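Local coordinates for protein pectate lyase (Paenibacillus sp. 0602, PDB 5GT5) that cleaves polygalacturonate and methylated pectins by endo-acting, probably calcium-dependent beta-elimination, as a secreted member of polysaccharide lyase family 1, at residues Q243-L248 / Q274-R279. The protein carries 1 engineered substitution. Residues are numbered along the deposited sequence; the frame is centred on the assembly and turned at random.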
loop_
_atom_site.group_PDB
_atom_site.type_symbol
_atom_site.label_atom_id
_atom_site.label_comp_id
_atom_site.label_asym_id
_atom_site.label_seq_id
_atom_site.Cartn_x
_atom_site.Cartn_y
_atom_site.Cartn_z
ATOM N N GLN A 243 -23.738 -1.166 -22.519
ATOM C CA GLN A 243 -23.308 -1.909 -21.324
ATOM C C GLN A 243 -24.033 -1.369 -20.100
ATOM O O GLN A 243 -24.070 -0.165 -19.882
ATOM C CB GLN A 243 -21.791 -1.735 -21.175
ATOM C CG GLN A 243 -21.226 -2.182 -19.822
ATOM C CD GLN A 243 -21.424 -3.660 -19.557
ATOM O OE1 GLN A 243 -21.707 -4.437 -20.493
ATOM N NE2 GLN A 243 -21.262 -4.071 -18.302
ATOM N N LYS A 244 -24.636 -2.232 -19.295
ATOM C CA LYS A 244 -25.481 -1.751 -18.179
ATOM C C LYS A 244 -24.678 -1.148 -17.034
ATOM O O LYS A 244 -25.075 -0.143 -16.461
ATOM C CB LYS A 244 -26.355 -2.895 -17.656
ATOM C CG LYS A 244 -27.355 -2.538 -16.568
ATOM C CD LYS A 244 -28.408 -1.596 -17.110
ATOM C CE LYS A 244 -29.402 -2.321 -18.010
ATOM N NZ LYS A 244 -30.515 -1.421 -18.465
ATOM N N LYS A 245 -23.547 -1.747 -16.689
ATOM C CA LYS A 245 -22.780 -1.336 -15.490
ATOM C C LYS A 245 -21.305 -1.112 -15.802
ATOM O O LYS A 245 -20.669 -1.952 -16.444
ATOM C CB LYS A 245 -22.877 -2.420 -14.381
ATOM C CG LYS A 245 -24.260 -2.612 -13.781
ATOM C CD LYS A 245 -24.364 -3.964 -13.107
ATOM C CE LYS A 245 -25.763 -4.253 -12.590
ATOM N NZ LYS A 245 -25.973 -5.724 -12.423
ATOM N N GLY A 246 -20.742 -0.003 -15.325
ATOM C CA GLY A 246 -19.335 0.287 -15.501
ATOM C C GLY A 246 -18.439 -0.169 -14.359
ATOM O O GLY A 246 -17.978 -1.307 -14.335
ATOM N N HIS A 247 -18.168 0.733 -13.413
ATOM C CA HIS A 247 -17.289 0.492 -12.273
ATOM C C HIS A 247 -18.059 0.569 -10.944
ATOM O O HIS A 247 -18.584 1.632 -10.594
ATOM C CB HIS A 247 -16.227 1.602 -12.180
ATOM C CG HIS A 247 -15.318 1.719 -13.373
ATOM N ND1 HIS A 247 -14.529 0.693 -13.814
ATOM C CD2 HIS A 247 -15.024 2.797 -14.147
ATOM C CE1 HIS A 247 -13.815 1.108 -14.864
ATOM N NE2 HIS A 247 -14.102 2.377 -15.078
ATOM N N LEU A 248 -18.146 -0.527 -10.220
ATOM C CA LEU A 248 -18.668 -0.540 -8.851
ATOM C C LEU A 248 -17.489 -0.403 -7.915
ATOM O O LEU A 248 -16.637 -1.294 -7.858
ATOM C CB LEU A 248 -19.420 -1.844 -8.579
ATOM C CG LEU A 248 -20.078 -1.917 -7.195
ATOM C CD1 LEU A 248 -21.151 -0.827 -7.006
ATOM C CD2 LEU A 248 -20.662 -3.318 -7.014
ATOM N N GLN A 274 -24.089 2.602 -19.628
ATOM C CA GLN A 274 -25.312 3.218 -19.089
ATOM C C GLN A 274 -25.166 3.820 -17.709
ATOM O O GLN A 274 -25.984 4.639 -17.306
ATOM C CB GLN A 274 -26.428 2.182 -19.012
ATOM C CG GLN A 274 -26.954 1.718 -20.380
ATOM C CD GLN A 274 -28.172 0.817 -20.241
ATOM O OE1 GLN A 274 -28.839 0.774 -19.195
ATOM N NE2 GLN A 274 -28.461 0.076 -21.303
ATOM N N ASP A 275 -24.173 3.385 -16.936
ATOM C CA ASP A 275 -24.195 3.644 -15.487
ATOM C C ASP A 275 -22.827 3.395 -14.883
ATOM O O ASP A 275 -22.012 2.641 -15.433
ATOM C CB ASP A 275 -25.238 2.691 -14.855
ATOM C CG ASP A 275 -25.728 3.105 -13.472
ATOM O OD1 ASP A 275 -25.399 4.206 -12.953
ATOM O OD2 ASP A 275 -26.488 2.286 -12.898
ATOM N N ARG A 276 -22.582 4.029 -13.741
ATOM C CA ARG A 276 -21.434 3.742 -12.870
ATOM C C ARG A 276 -20.110 4.149 -13.499
ATOM O O ARG A 276 -19.207 3.329 -13.706
ATOM C CB ARG A 276 -21.410 2.277 -12.437
ATOM C CG ARG A 276 -22.721 1.760 -11.863
ATOM C CD ARG A 276 -22.449 0.389 -11.236
ATOM N NE ARG A 276 -23.665 -0.182 -10.644
ATOM C CZ ARG A 276 -23.743 -1.453 -10.223
ATOM N NH1 ARG A 276 -22.723 -2.266 -10.378
ATOM N NH2 ARG A 276 -24.874 -1.905 -9.696
ATOM N N MET A 277 -19.967 5.445 -13.752
ATOM C CA MET A 277 -18.700 5.958 -14.308
ATOM C C MET A 277 -18.045 7.027 -13.430
ATOM O O MET A 277 -17.914 8.180 -13.840
ATOM C CB MET A 277 -18.944 6.516 -15.709
ATOM C CG MET A 277 -19.270 5.408 -16.737
ATOM S SD MET A 277 -19.911 6.054 -18.296
ATOM C CE MET A 277 -21.572 6.460 -17.787
ATOM N N PRO A 278 -17.640 6.659 -12.196
ATOM C CA PRO A 278 -17.834 5.406 -11.462
ATOM C C PRO A 278 -19.064 5.490 -10.575
ATOM O O PRO A 278 -19.709 6.546 -10.500
ATOM C CB PRO A 278 -16.582 5.334 -10.605
ATOM C CG PRO A 278 -16.399 6.811 -10.192
ATOM C CD PRO A 278 -16.870 7.630 -11.383
ATOM N N ARG A 279 -19.412 4.385 -9.912
ATOM C CA ARG A 279 -20.305 4.469 -8.752
ATOM C C ARG A 279 -19.471 4.226 -7.501
ATOM O O ARG A 279 -18.929 3.133 -7.301
ATOM C CB ARG A 279 -21.415 3.423 -8.816
ATOM C CG ARG A 279 -22.471 3.626 -7.710
ATOM C CD ARG A 279 -23.090 2.288 -7.304
ATOM N NE ARG A 279 -24.305 2.523 -6.534
ATOM C CZ ARG A 279 -24.323 2.898 -5.261
ATOM N NH1 ARG A 279 -23.192 3.059 -4.563
ATOM N NH2 ARG A 279 -25.514 3.105 -4.695
HETATM O O HOH W 1 -27.162 0.006 -14.171
HETATM O O HOH W 2 -20.295 -2.375 -12.085
#
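In the probable active-site cleft of the parallel beta-helix, the fold of polysaccharide lyase family 1, the guanidinium of Arg276 is sandwiched between Lys245 and Leu248. Arg276 is probably the active-site arginine, as in a close relative. Lys245 CG lies over the centre of one guanidinium face, 3.7 Å above its plane, while Leu248 CD1 covers the rim of the opposite face. An extended chain from CG to NE (chi2 -169°, chi3 180°) carries the guanidinium out between these neighbours. Lys245 NZ goes on to a salt bridge with Asp174 OD1, and the backbone N of Leu248 hydrogen-bonds Asp178 OD1; both aspartates are probable calcium ligands, so this contact places the arginine beside the likely metal site.

Backbone bonds set the two segments in parallel. His247 N donates to Arg276 O at 2.8 Å, and Arg279 N returns to His247 O at 3.0 Å, where the strands begin with the Leu248–Arg279 bridge. Around these bonds the backbone of 274-279 departs from a regular strand: Arg276 has positive phi (68°), a cis peptide precedes Pro278, and the nearest CA partner steps from Arg276 to Pro278, passing over Met277.

At the other end, Gln274 N reaches Gln243 O at 2.8 Å. Lys244, bent at chi2 and chi3, curls back until NZ donates to Gln274 OE1 at 2.9 Å; Thr322 N also bonds this oxygen. With an alanine here that shared acceptor is gone, which would probably leave Thr322 N without this mate and the Lys244 ammonium freer to swing. Nearby, one water donates to both Lys244 O (3.1 Å) and Asp275 OD2 (2.7 Å).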